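Local atomic coordinates of periplasmic binding protein/LacI transcriptional regulator (Burkholderia graminis C4D1M, PDB entry 5HQJ), a protein that binds D-arabinose between its two lobes and probably serves as the periplasmic sugar-binding component of an ABC transporter. Residues 243-248 / 262-267; 212-217 / 239-244; 27-32 / 279-284; 33-38 / 113-118. All coordinates share one frame; numbering follows the deposited sequence.

Interaction 1: residues 243-248 / 262-267. With 64K (alpha-D-arabinopyranose), chain B.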
loop_
_atom_site.group_PDB
_atom_site.type_symbol
_atom_site.label_atom_id
_atom_site.label_comp_id
_atom_site.label_asym_id
_atom_site.label_seq_id
_atom_site.Cartn_x
_atom_site.Cartn_y
_atom_site.Cartn_z
ATOM N N VAL A 243 8.484 -11.422 12.923
ATOM C CA VAL A 243 7.365 -10.923 12.153
ATOM C C VAL A 243 7.639 -9.507 11.662
ATOM O O VAL A 243 7.880 -8.585 12.430
ATOM C CB VAL A 243 6.052 -10.933 12.982
ATOM C CG1 VAL A 243 4.873 -10.353 12.160
ATOM C CG2 VAL A 243 5.755 -12.347 13.503
ATOM N N LEU A 244 7.600 -9.340 10.358
ATOM C CA LEU A 244 7.760 -8.043 9.706
ATOM C C LEU A 244 6.471 -7.710 8.970
ATOM O O LEU A 244 5.928 -8.549 8.245
ATOM C CB LEU A 244 8.943 -8.059 8.732
ATOM C CG LEU A 244 10.303 -8.434 9.308
ATOM C CD1 LEU A 244 11.424 -8.401 8.226
ATOM C CD2 LEU A 244 10.689 -7.452 10.433
ATOM N N ALA A 245 5.963 -6.505 9.165
ATOM C CA ALA A 245 4.660 -6.168 8.655
ATOM C C ALA A 245 4.739 -4.836 7.939
ATOM O O ALA A 245 5.733 -4.164 8.033
ATOM C CB ALA A 245 3.630 -6.109 9.788
ATOM N N PHE A 246 3.673 -4.509 7.229
ATOM C CA PHE A 246 3.539 -3.267 6.476
ATOM C C PHE A 246 2.518 -2.330 7.111
ATOM O O PHE A 246 1.484 -2.754 7.655
ATOM C CB PHE A 246 3.140 -3.578 5.023
ATOM C CG PHE A 246 4.109 -3.073 3.997
ATOM C CD1 PHE A 246 3.904 -1.861 3.378
ATOM C CD2 PHE A 246 5.237 -3.797 3.644
ATOM C CE1 PHE A 246 4.807 -1.395 2.444
ATOM C CE2 PHE A 246 6.129 -3.330 2.692
ATOM C CZ PHE A 246 5.913 -2.133 2.106
ATOM N N ASP A 247 2.862 -1.042 7.056
ATOM C CA ASP A 247 2.003 0.092 7.428
ATOM C C ASP A 247 1.932 0.233 8.941
ATOM O O ASP A 247 2.551 -0.541 9.680
ATOM C CB ASP A 247 0.636 -0.048 6.786
ATOM C CG ASP A 247 0.715 -0.149 5.260
ATOM O OD1 ASP A 247 1.575 0.539 4.626
ATOM O OD2 ASP A 247 -0.054 -0.930 4.658
ATOM N N ASP A 248 1.281 1.295 9.403
ATOM C CA ASP A 248 1.326 1.651 10.829
ATOM C C ASP A 248 -0.073 1.820 11.405
ATOM O O ASP A 248 -0.288 2.664 12.271
ATOM C CB ASP A 248 2.145 2.942 11.071
ATOM C CG ASP A 248 1.377 4.208 10.708
ATOM O OD1 ASP A 248 0.582 4.120 9.754
ATOM O OD2 ASP A 248 1.579 5.265 11.358
ATOM N N GLN A 262 7.953 -7.516 15.143
ATOM C CA GLN A 262 9.346 -7.107 15.400
ATOM C C GLN A 262 9.790 -5.915 14.573
ATOM O O GLN A 262 10.691 -5.185 14.965
ATOM C CB GLN A 262 10.290 -8.286 15.151
ATOM C CG GLN A 262 10.316 -9.340 16.253
ATOM C CD GLN A 262 8.962 -9.951 16.516
ATOM O OE1 GLN A 262 8.315 -10.477 15.611
ATOM N NE2 GLN A 262 8.499 -9.842 17.745
ATOM N N GLY A 263 9.158 -5.707 13.429
ATOM C CA GLY A 263 9.522 -4.593 12.572
ATOM C C GLY A 263 8.397 -4.267 11.634
ATOM O O GLY A 263 7.630 -5.171 11.255
ATOM N N ILE A 264 8.261 -3.006 11.258
ATOM C CA ILE A 264 7.347 -2.701 10.193
ATOM C C ILE A 264 8.007 -1.822 9.123
ATOM O O ILE A 264 9.140 -1.308 9.256
ATOM C CB ILE A 264 6.064 -2.055 10.718
ATOM C CG1 ILE A 264 6.384 -0.743 11.447
ATOM C CG2 ILE A 264 5.314 -3.018 11.634
ATOM C CD1 ILE A 264 5.190 -0.037 12.087
HETATM N N MSE A 265 7.292 -1.718 8.024
HETATM C CA MSE A 265 7.657 -0.831 6.924
HETATM C C MSE A 265 6.562 0.216 6.796
HETATM O O MSE A 265 5.428 -0.162 6.479
HETATM C CB MSE A 265 7.825 -1.605 5.606
HETATM C CG MSE A 265 8.795 -2.766 5.672
HETATM SE SE MSE A 265 10.612 -2.086 5.782
HETATM C CE MSE A 265 10.864 -1.497 3.948
ATOM N N VAL A 266 6.893 1.499 7.040
ATOM C CA VAL A 266 5.918 2.570 7.004
ATOM C C VAL A 266 6.158 3.391 5.761
ATOM O O VAL A 266 7.233 3.930 5.587
ATOM C CB VAL A 266 5.964 3.432 8.253
ATOM C CG1 VAL A 266 4.834 4.471 8.211
ATOM C CG2 VAL A 266 5.857 2.545 9.507
ATOM N N GLN A 267 5.153 3.453 4.899
ATOM C CA GLN A 267 5.188 4.240 3.677
ATOM C C GLN A 267 4.898 5.703 4.073
ATOM O O GLN A 267 4.883 6.005 5.255
ATOM C CB GLN A 267 4.174 3.701 2.668
ATOM C CG GLN A 267 4.241 2.212 2.425
ATOM C CD GLN A 267 3.219 1.837 1.405
ATOM O OE1 GLN A 267 3.329 2.202 0.247
ATOM N NE2 GLN A 267 2.183 1.105 1.837
HETATM O O2 64K B . 0.248 0.263 -0.101
HETATM C C2 64K B . -0.816 -0.675 0.275
HETATM C C3 64K B . -0.870 -0.714 1.768
HETATM O O3 64K B . 0.224 -1.468 2.241
HETATM C C4 64K B . -2.122 -1.419 2.279
HETATM O O4 64K B . -2.103 -2.829 1.990
HETATM C C5 64K B . -3.306 -0.852 1.636
HETATM O O5 64K B . -3.221 -1.087 0.209
HETATM C C1 64K B . -2.128 -0.205 -0.286
HETATM O O1 64K B . -2.080 -0.303 -1.657
HETATM O O HOH W 1 2.453 2.866 5.550
#
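Gln267 and Asp247 meet beside the bound arabinose. From CB the glutamine chain runs out extended (chi2 -179°). CG reaches the edge of the Phe246 ring, 3.7 Å from Phe246 CE1, and CD lies in the ring plane there, with the amide turned steeply to the ring. At the tip, Gln267 NE2 spends one hydrogen on Asp247 OD1 (2.9 Å, on its syn lone pair, 164° at hydrogen). Gln267 NE2 also donates almost straight to sugar O2, at 2.9 Å, while Gln267 OE1 is taken by Thr130. Carboxylate and amide are nearly coplanar, and a water linking Asp247 OD1 to Gln267 N ties the pair again. Asp247 OD2 accepts from sugar O3 at a very short 2.5 Å.

Behind the tip, selenomethionine Met265 lays CB over one face of Phe246, a CH-pi contact 3.9 Å from the ring centroid; Arg168 adds a cation-pi contact. The parallel ladder of the beta-alpha-beta unit carries these groups: Ala245 N bonds to Gly263 O, Met265 N to Ala245 O, and Asp247 N to Met265 O at 2.8 Å.

A carboxylate suits a sugar hydroxyl as acceptor, and an amide can donate twice. Their mutual bond limits the rotation of both, so the sugar probably meets donors and acceptors already oriented.

Interaction 2: residues 212-217 / 239-244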
loop_
_atom_site.group_PDB
_atom_site.type_symbol
_atom_site.label_atom_id
_atom_site.label_comp_id
_atom_site.label_asym_id
_atom_site.label_seq_id
_atom_site.Cartn_x
_atom_site.Cartn_y
_atom_site.Cartn_z
ATOM N N LYS A 212 9.930 -19.833 11.252
ATOM C CA LYS A 212 10.821 -18.910 11.933
ATOM C C LYS A 212 10.482 -17.481 11.653
ATOM O O LYS A 212 10.855 -16.599 12.407
ATOM C CB LYS A 212 12.276 -19.155 11.545
ATOM C CG LYS A 212 12.778 -20.535 11.992
ATOM C CD LYS A 212 12.800 -20.696 13.507
ATOM C CE LYS A 212 13.067 -22.136 13.900
ATOM N NZ LYS A 212 11.932 -22.701 14.678
ATOM N N GLY A 213 9.828 -17.214 10.516
ATOM C CA GLY A 213 9.449 -15.858 10.197
ATOM C C GLY A 213 8.181 -15.707 9.366
ATOM O O GLY A 213 7.824 -16.580 8.585
ATOM N N ILE A 214 7.526 -14.558 9.496
ATOM C CA ILE A 214 6.404 -14.166 8.657
ATOM C C ILE A 214 6.575 -12.738 8.148
ATOM O O ILE A 214 6.871 -11.818 8.906
ATOM C CB ILE A 214 5.044 -14.247 9.384
ATOM C CG1 ILE A 214 4.818 -15.637 9.938
ATOM C CG2 ILE A 214 3.892 -13.794 8.442
ATOM C CD1 ILE A 214 3.517 -15.780 10.804
ATOM N N PHE A 215 6.296 -12.550 6.879
ATOM C CA PHE A 215 6.181 -11.222 6.261
ATOM C C PHE A 215 4.721 -10.892 5.976
ATOM O O PHE A 215 4.041 -11.691 5.287
ATOM C CB PHE A 215 6.861 -11.145 4.904
ATOM C CG PHE A 215 8.321 -11.478 4.870
ATOM C CD1 PHE A 215 8.749 -12.799 4.760
ATOM C CD2 PHE A 215 9.296 -10.470 4.811
ATOM C CE1 PHE A 215 10.113 -13.113 4.670
ATOM C CE2 PHE A 215 10.628 -10.795 4.729
ATOM C CZ PHE A 215 11.038 -12.104 4.640
ATOM N N GLY A 216 4.253 -9.735 6.420
ATOM C CA GLY A 216 2.952 -9.243 6.023
ATOM C C GLY A 216 3.191 -8.075 5.088
ATOM O O GLY A 216 3.744 -7.066 5.515
ATOM N N VAL A 217 2.881 -8.229 3.800
ATOM C CA VAL A 217 3.196 -7.203 2.826
ATOM C C VAL A 217 2.008 -6.254 2.555
ATOM O O VAL A 217 2.132 -5.321 1.742
ATOM C CB VAL A 217 3.681 -7.796 1.478
ATOM C CG1 VAL A 217 5.027 -8.509 1.694
ATOM C CG2 VAL A 217 2.593 -8.679 0.764
ATOM N N GLY A 239 7.405 -14.557 20.568
ATOM C CA GLY A 239 8.857 -14.487 20.738
ATOM C C GLY A 239 9.645 -15.502 19.908
ATOM O O GLY A 239 10.866 -15.455 19.825
ATOM N N LYS A 240 8.939 -16.441 19.317
ATOM C CA LYS A 240 9.581 -17.501 18.543
ATOM C C LYS A 240 9.747 -17.110 17.088
ATOM O O LYS A 240 10.679 -17.536 16.374
ATOM C CB LYS A 240 8.748 -18.787 18.684
ATOM C CG LYS A 240 9.027 -19.882 17.679
ATOM C CD LYS A 240 8.448 -21.226 18.143
ATOM C CE LYS A 240 8.640 -22.329 17.098
ATOM N NZ LYS A 240 8.726 -21.812 15.697
ATOM N N LEU A 241 8.832 -16.278 16.643
ATOM C CA LEU A 241 8.803 -15.873 15.249
ATOM C C LEU A 241 9.325 -14.483 15.070
ATOM O O LEU A 241 9.094 -13.606 15.910
ATOM C CB LEU A 241 7.384 -15.909 14.724
ATOM C CG LEU A 241 6.695 -17.219 14.462
ATOM C CD1 LEU A 241 5.300 -16.854 14.011
ATOM C CD2 LEU A 241 7.434 -18.043 13.428
ATOM N N GLU A 242 9.986 -14.259 13.950
ATOM C CA GLU A 242 10.277 -12.931 13.526
ATOM C C GLU A 242 9.215 -12.460 12.536
ATOM O O GLU A 242 9.093 -13.023 11.429
ATOM C CB GLU A 242 11.665 -12.912 12.889
ATOM C CG GLU A 242 12.304 -11.574 12.780
ATOM C CD GLU A 242 12.810 -11.030 14.119
ATOM O OE1 GLU A 242 13.119 -11.810 15.049
ATOM O OE2 GLU A 242 12.910 -9.801 14.218
ATOM N N VAL A 243 8.484 -11.422 12.923
ATOM C CA VAL A 243 7.365 -10.923 12.153
ATOM C C VAL A 243 7.639 -9.507 11.662
ATOM O O VAL A 243 7.880 -8.585 12.430
ATOM C CB VAL A 243 6.052 -10.933 12.982
ATOM C CG1 VAL A 243 4.873 -10.353 12.160
ATOM C CG2 VAL A 243 5.755 -12.347 13.503
ATOM N N LEU A 244 7.600 -9.340 10.358
ATOM C CA LEU A 244 7.760 -8.043 9.706
ATOM C C LEU A 244 6.471 -7.710 8.970
ATOM O O LEU A 244 5.928 -8.549 8.245
ATOM C CB LEU A 244 8.943 -8.059 8.732
ATOM C CG LEU A 244 10.303 -8.434 9.308
ATOM C CD1 LEU A 244 11.424 -8.401 8.226
ATOM C CD2 LEU A 244 10.689 -7.452 10.433
HETATM O O HOH W 2 12.540 -16.863 14.651
#
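Different torsions bring Lys212 and Lys240 to one place: Lys212 is folded at chi2 (-64°), whereas Lys240 stays extended until chi4. Their NZ atoms end 3.5 Å apart, two donors with no bond between them. Each has its own acceptor, Asn210 OD1 for Lys212 and the carbonyl of Pro209 for Lys240. Ile214 is the apolar counterpart: its chain, extended at chi2 (175°), carries CD1 to within 3.8 Å of Leu241 CD1. The other branch of that leucine, CD2, lies against the backbone, 3.6 Å from Lys212 C.

Strands 211-216 and 242-246 themselves run parallel, joined through helix 221-229 as a right-handed crossover would join neighbours in a Rossmann-like sheet. Glu242 N bonds to Lys212 O and Ile214 N to Glu242 O, after which Leu244 N takes Ile214 O at 3.0 Å and Gly216 N takes Leu244 O at 2.7 Å. At the outer end a water donates to both Lys212 O and Lys240 O, bridging them where the ladder stops. Gly213, with no side chain, lets its CA come to 3.1 Å from Glu242 O, a CA-H...O contact. Phe215 and Leu244 share the face packed by helix 132-146, with Phe215 CE2 4.3 Å from Leu244 CD1.

The interior is thus held by backbone bonds and apolar contact, while the two ammonium groups sit side by side at the end of the ladder; each would probably make the other slightly more acidic, an effect their oxygen partners may partly offset.

Interaction 3: residues 27-32 / 279-284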
loop_
_atom_site.group_PDB
_atom_site.type_symbol
_atom_site.label_atom_id
_atom_site.label_comp_id
_atom_site.label_asym_id
_atom_site.label_seq_id
_atom_site.Cartn_x
_atom_site.Cartn_y
_atom_site.Cartn_z
ATOM N N LYS A 27 -10.764 28.154 -7.395
ATOM C CA LYS A 27 -12.075 27.738 -6.916
ATOM C C LYS A 27 -12.873 26.992 -7.987
ATOM O O LYS A 27 -13.781 26.220 -7.663
ATOM C CB LYS A 27 -12.869 28.951 -6.428
ATOM C CG LYS A 27 -13.172 29.975 -7.512
ATOM C CD LYS A 27 -14.157 31.020 -7.020
ATOM C CE LYS A 27 -14.642 31.882 -8.169
ATOM N NZ LYS A 27 -14.625 33.333 -7.834
ATOM N N ASP A 28 -12.534 27.212 -9.256
ATOM C CA ASP A 28 -13.176 26.483 -10.354
ATOM C C ASP A 28 -12.495 25.142 -10.639
ATOM O O ASP A 28 -12.996 24.342 -11.444
ATOM C CB ASP A 28 -13.181 27.326 -11.635
ATOM C CG ASP A 28 -13.852 28.665 -11.446
ATOM O OD1 ASP A 28 -14.906 28.712 -10.770
ATOM O OD2 ASP A 28 -13.314 29.669 -11.969
ATOM N N ILE A 29 -11.360 24.894 -9.983
ATOM C CA ILE A 29 -10.643 23.638 -10.163
ATOM C C ILE A 29 -11.267 22.555 -9.319
ATOM O O ILE A 29 -11.581 22.750 -8.142
ATOM C CB ILE A 29 -9.161 23.747 -9.803
ATOM C CG1 ILE A 29 -8.469 24.750 -10.718
ATOM C CG2 ILE A 29 -8.458 22.383 -9.953
ATOM C CD1 ILE A 29 -7.009 25.014 -10.360
ATOM N N SER A 30 -11.429 21.401 -9.941
ATOM C CA SER A 30 -12.058 20.257 -9.324
ATOM C C SER A 30 -11.133 19.065 -9.481
ATOM O O SER A 30 -10.738 18.727 -10.608
ATOM C CB SER A 30 -13.413 19.973 -9.975
ATOM O OG SER A 30 -14.203 19.123 -9.171
ATOM N N VAL A 31 -10.795 18.443 -8.351
ATOM C CA VAL A 31 -9.950 17.253 -8.321
ATOM C C VAL A 31 -10.597 16.161 -7.492
ATOM O O VAL A 31 -11.271 16.424 -6.497
ATOM C CB VAL A 31 -8.541 17.561 -7.753
ATOM C CG1 VAL A 31 -7.857 18.589 -8.630
ATOM C CG2 VAL A 31 -8.586 18.027 -6.278
ATOM N N ALA A 32 -10.348 14.935 -7.902
ATOM C CA ALA A 32 -10.901 13.762 -7.279
ATOM C C ALA A 32 -9.769 12.785 -6.954
ATOM O O ALA A 32 -8.871 12.589 -7.775
ATOM C CB ALA A 32 -11.939 13.117 -8.187
ATOM N N HIS A 279 0.480 17.972 -7.568
ATOM C CA HIS A 279 0.850 17.736 -8.952
ATOM C C HIS A 279 -0.359 17.757 -9.889
ATOM O O HIS A 279 -0.244 18.202 -11.029
ATOM C CB HIS A 279 1.631 16.435 -9.050
ATOM C CG HIS A 279 3.052 16.598 -8.615
ATOM N ND1 HIS A 279 4.029 17.139 -9.440
ATOM C CD2 HIS A 279 3.647 16.373 -7.424
ATOM C CE1 HIS A 279 5.170 17.188 -8.777
ATOM N NE2 HIS A 279 4.973 16.722 -7.552
ATOM N N LEU A 280 -1.523 17.329 -9.416
ATOM C CA LEU A 280 -2.706 17.471 -10.253
ATOM C C LEU A 280 -2.932 18.956 -10.539
ATOM O O LEU A 280 -3.108 19.367 -11.692
ATOM C CB LEU A 280 -3.929 16.853 -9.589
ATOM C CG LEU A 280 -4.145 15.343 -9.782
ATOM C CD1 LEU A 280 -5.451 14.906 -9.127
ATOM C CD2 LEU A 280 -4.146 14.935 -11.261
ATOM N N VAL A 281 -2.896 19.778 -9.497
ATOM C CA VAL A 281 -3.156 21.196 -9.674
ATOM C C VAL A 281 -2.133 21.825 -10.620
ATOM O O VAL A 281 -2.480 22.627 -11.488
ATOM C CB VAL A 281 -3.139 21.964 -8.329
ATOM C CG1 VAL A 281 -3.215 23.466 -8.588
ATOM C CG2 VAL A 281 -4.286 21.517 -7.445
ATOM N N ALA A 282 -0.868 21.465 -10.454
ATOM C CA ALA A 282 0.172 22.025 -11.300
ATOM C C ALA A 282 0.001 21.614 -12.765
ATOM O O ALA A 282 0.303 22.393 -13.671
ATOM C CB ALA A 282 1.522 21.603 -10.801
ATOM N N GLN A 283 -0.470 20.392 -12.995
ATOM C CA GLN A 283 -0.683 19.906 -14.352
ATOM C C GLN A 283 -1.904 20.585 -14.961
ATOM O O GLN A 283 -1.868 21.016 -16.108
ATOM C CB GLN A 283 -0.846 18.389 -14.366
ATOM C CG GLN A 283 0.477 17.619 -14.073
ATOM C CD GLN A 283 0.250 16.122 -13.888
ATOM O OE1 GLN A 283 -0.827 15.614 -14.191
ATOM N NE2 GLN A 283 1.258 15.416 -13.375
ATOM N N ILE A 284 -2.969 20.684 -14.169
ATOM C CA ILE A 284 -4.184 21.374 -14.577
ATOM C C ILE A 284 -3.877 22.814 -14.967
ATOM O O ILE A 284 -4.378 23.315 -15.973
ATOM C CB ILE A 284 -5.235 21.358 -13.448
ATOM C CG1 ILE A 284 -5.756 19.935 -13.241
ATOM C CG2 ILE A 284 -6.391 22.306 -13.767
ATOM C CD1 ILE A 284 -6.481 19.718 -11.955
#
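Ile284 points its CD1 methyl between Ile29 and Val31, two residues whose side chains leave the same side of the incoming chain, with Ser30 between them directed away. The isoleucines Ile29 and Ile284 lie alongside, running in opposite directions, so that Ile29 CG2 rests 3.9 Å from Ile284 CD1. Val31 meets the same methyl at a slant: with CG1 anti to the carbonyl carbon (chi1 -61°), that branch comes to 3.8 Å from Ile284 CD1. One slim methyl therefore fills the notch between two beta-branched residues, a shape the extended end of isoleucine suits.

The helix here belongs to 269-284, which follows strand 263-266 of the other lobe yet packs on the parallel sheet containing strand 30-34. The chain thus returns from one lobe to the other, as in periplasmic binding proteins whose lobes are joined by several crossings. Helix segment and strand segment run at 139° to each other, with axes 9.6 Å apart at closest.

One turn earlier on the same helical side, where Ile284 N bonds to Leu280 O within the helix, Leu280 brings CD1 to the same valine, 4.3 Å from Val31 CB, while its side chain also touches Leu113 of strand 111-115. Val281 is turned off to the flank, and its CG1 just meets Ile29 CD1 at 4.5 Å.

Interaction 4: residues 33-38 / 113-118. With 64K (alpha-D-arabinopyranose), chain B.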
loop_
_atom_site.group_PDB
_atom_site.type_symbol
_atom_site.label_atom_id
_atom_site.label_comp_id
_atom_site.label_asym_id
_atom_site.label_seq_id
_atom_site.Cartn_x
_atom_site.Cartn_y
_atom_site.Cartn_z
ATOM N N VAL A 33 -9.816 12.203 -5.755
ATOM C CA VAL A 33 -8.841 11.203 -5.344
ATOM C C VAL A 33 -9.542 9.918 -4.942
ATOM O O VAL A 33 -10.528 9.944 -4.189
ATOM C CB VAL A 33 -7.972 11.721 -4.192
ATOM C CG1 VAL A 33 -6.873 10.731 -3.899
ATOM C CG2 VAL A 33 -7.355 13.055 -4.543
ATOM N N ILE A 34 -9.032 8.803 -5.458
ATOM C CA ILE A 34 -9.687 7.496 -5.368
ATOM C C ILE A 34 -8.783 6.508 -4.675
ATOM O O ILE A 34 -7.690 6.207 -5.202
ATOM C CB ILE A 34 -10.025 6.922 -6.793
ATOM C CG1 ILE A 34 -10.825 7.947 -7.598
ATOM C CG2 ILE A 34 -10.770 5.563 -6.699
ATOM C CD1 ILE A 34 -10.968 7.621 -9.074
ATOM N N PRO A 35 -9.200 6.004 -3.506
ATOM C CA PRO A 35 -8.440 4.906 -2.910
ATOM C C PRO A 35 -8.793 3.570 -3.546
ATOM O O PRO A 35 -9.678 3.530 -4.408
ATOM C CB PRO A 35 -8.888 4.947 -1.445
ATOM C CG PRO A 35 -10.320 5.353 -1.547
ATOM C CD PRO A 35 -10.308 6.423 -2.610
ATOM N N LYS A 36 -8.150 2.502 -3.097
ATOM C CA LYS A 36 -8.512 1.168 -3.586
ATOM C C LYS A 36 -9.913 0.822 -3.079
ATOM O O LYS A 36 -10.651 0.089 -3.736
ATOM C CB LYS A 36 -7.500 0.110 -3.133
ATOM C CG LYS A 36 -6.170 0.083 -3.955
ATOM C CD LYS A 36 -5.248 -1.056 -3.483
ATOM C CE LYS A 36 -3.893 -1.068 -4.203
ATOM N NZ LYS A 36 -3.121 -2.300 -3.880
ATOM N N VAL A 37 -10.243 1.352 -1.899
ATOM C CA VAL A 37 -11.523 1.110 -1.220
ATOM C C VAL A 37 -11.442 1.804 0.128
ATOM O O VAL A 37 -10.370 2.247 0.517
ATOM C CB VAL A 37 -11.827 -0.384 -0.956
ATOM C CG1 VAL A 37 -12.746 -1.021 -2.037
ATOM C CG2 VAL A 37 -10.531 -1.193 -0.707
ATOM N N ALA A 38 -12.555 1.859 0.856
ATOM C CA ALA A 38 -12.543 2.388 2.214
ATOM C C ALA A 38 -11.888 1.427 3.179
ATOM O O ALA A 38 -12.575 0.760 3.947
ATOM C CB ALA A 38 -13.954 2.675 2.691
ATOM N N LEU A 113 -3.139 10.924 -12.749
ATOM C CA LEU A 113 -1.955 10.302 -12.211
ATOM C C LEU A 113 -2.329 9.213 -11.222
ATOM O O LEU A 113 -3.489 9.108 -10.774
ATOM C CB LEU A 113 -1.053 11.353 -11.552
ATOM C CG LEU A 113 -1.526 12.113 -10.299
ATOM C CD1 LEU A 113 -1.383 11.285 -9.015
ATOM C CD2 LEU A 113 -0.754 13.438 -10.135
ATOM N N THR A 114 -1.347 8.388 -10.890
ATOM C CA THR A 114 -1.552 7.343 -9.890
ATOM C C THR A 114 -0.725 7.592 -8.649
ATOM O O THR A 114 0.251 8.353 -8.700
ATOM C CB THR A 114 -1.220 5.967 -10.468
ATOM O OG1 THR A 114 0.121 5.961 -10.981
ATOM C CG2 THR A 114 -2.193 5.652 -11.587
ATOM N N TYR A 115 -1.152 6.971 -7.546
ATOM C CA TYR A 115 -0.416 7.018 -6.266
ATOM C C TYR A 115 -0.609 5.660 -5.590
ATOM O O TYR A 115 -1.603 4.972 -5.841
ATOM C CB TYR A 115 -0.881 8.207 -5.377
ATOM C CG TYR A 115 -2.221 7.987 -4.742
ATOM C CD1 TYR A 115 -3.386 8.160 -5.489
ATOM C CD2 TYR A 115 -2.338 7.536 -3.441
ATOM C CE1 TYR A 115 -4.624 7.912 -4.949
ATOM C CE2 TYR A 115 -3.588 7.276 -2.881
ATOM C CZ TYR A 115 -4.724 7.471 -3.653
ATOM O OH TYR A 115 -5.968 7.217 -3.150
ATOM N N ASP A 116 0.390 5.263 -4.799
ATOM C CA ASP A 116 0.373 4.046 -3.992
ATOM C C ASP A 116 0.474 2.756 -4.796
ATOM O O ASP A 116 1.367 1.952 -4.544
ATOM C CB ASP A 116 -0.899 4.023 -3.121
ATOM C CG ASP A 116 -1.041 2.744 -2.363
ATOM O OD1 ASP A 116 -0.083 2.342 -1.661
ATOM O OD2 ASP A 116 -2.102 2.135 -2.512
ATOM N N SER A 117 -0.479 2.564 -5.714
ATOM C CA SER A 117 -0.516 1.382 -6.583
ATOM C C SER A 117 -0.769 1.802 -8.036
ATOM O O SER A 117 -1.823 2.332 -8.415
ATOM C CB SER A 117 -1.569 0.362 -6.135
ATOM O OG SER A 117 -1.160 -0.957 -6.560
ATOM N N ASP A 118 0.254 1.563 -8.847
ATOM C CA ASP A 118 0.300 2.058 -10.224
ATOM C C ASP A 118 -0.477 1.206 -11.240
ATOM O O ASP A 118 -0.774 0.033 -10.988
ATOM C CB ASP A 118 1.768 2.155 -10.676
ATOM C CG ASP A 118 1.954 3.071 -11.877
ATOM O OD1 ASP A 118 0.990 3.733 -12.285
ATOM O OD2 ASP A 118 3.083 3.133 -12.416
HETATM O O2 64K B . 0.248 0.263 -0.101
HETATM C C2 64K B . -0.816 -0.675 0.275
HETATM C C3 64K B . -0.870 -0.714 1.768
HETATM O O3 64K B . 0.224 -1.468 2.241
HETATM C C4 64K B . -2.122 -1.419 2.279
HETATM O O4 64K B . -2.103 -2.829 1.990
HETATM C C5 64K B . -3.306 -0.852 1.636
HETATM O O5 64K B . -3.221 -1.087 0.209
HETATM C C1 64K B . -2.128 -0.205 -0.286
HETATM O O1 64K B . -2.080 -0.303 -1.657
#
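Ile34 and Lys36 face Tyr115 and Ser117 without backbone pairing, Lys36 CA and Ser117 CA lying 8.5 Å apart, because strand 87-90 sits between strands 30-34 and 111-115. Side chains bridge the gap. Tyr115 places CG between its backbone N and carbonyl carbon (chi1 74°), which sends the ring toward strand 30-34. Its hydroxyl donates a weak bond to Ile34 O, Tyr115 OH to Ile34 O 2.9 Å; Pro35, next in the chain, has no N-H to offer it. The Val33 and Tyr115 side chains cross at about a right angle, Val33 CG1 3.8 Å from Tyr115 CE1. A long side chain with a polar end and a flat apolar body suits a span of this kind.

Past the strand end, Asp116 has a positive phi (71°), and Ser117 N bonds back to Tyr115 O in a classic gamma turn. The turn directs the Asp116 carboxylate to the arabinose, where each oxygen receives one hydroxyl: sugar O2 donates to Asp116 OD1 and sugar O1 to Asp116 OD2, each at 2.6 Å. Ser91 also bonds OD2. Lys36 arrives extended beyond CG, its CE pressed tightly on Ser117 CB at 3.3 Å. At its tip, Lys36 NZ gives sugar O1 a weak bond of 3.2 Å and finds a stronger partner in Asn164 OD1.

Sugar O1 gives a bond to a carboxylate and receives a weak one from an ammonium, and the bidentate aspartate probably fixes the orientation of the adjacent hydroxyls O1 and O2.

From the N terminus, residues 27-32 open interaction 3 and run straight into 33-38, which opens interaction 4 on the same strand, 30-34. Interaction 4 closes first, at 113-118. The chain later enters the other lobe, where 212-217 opens interaction 2; 239-244 closes it, and interaction 1 begins on that stretch, sharing Val243 and Leu244, to close at 262-267. These are successive beta-alpha-beta units of one sheet. Helix 269-284 then returns to the first lobe and closes interaction 3, whose loop encloses the other three; none cross. Interactions 3 and 4 touch through Leu280 and Leu113, while 1 and 4 face the sugar from opposite lobes.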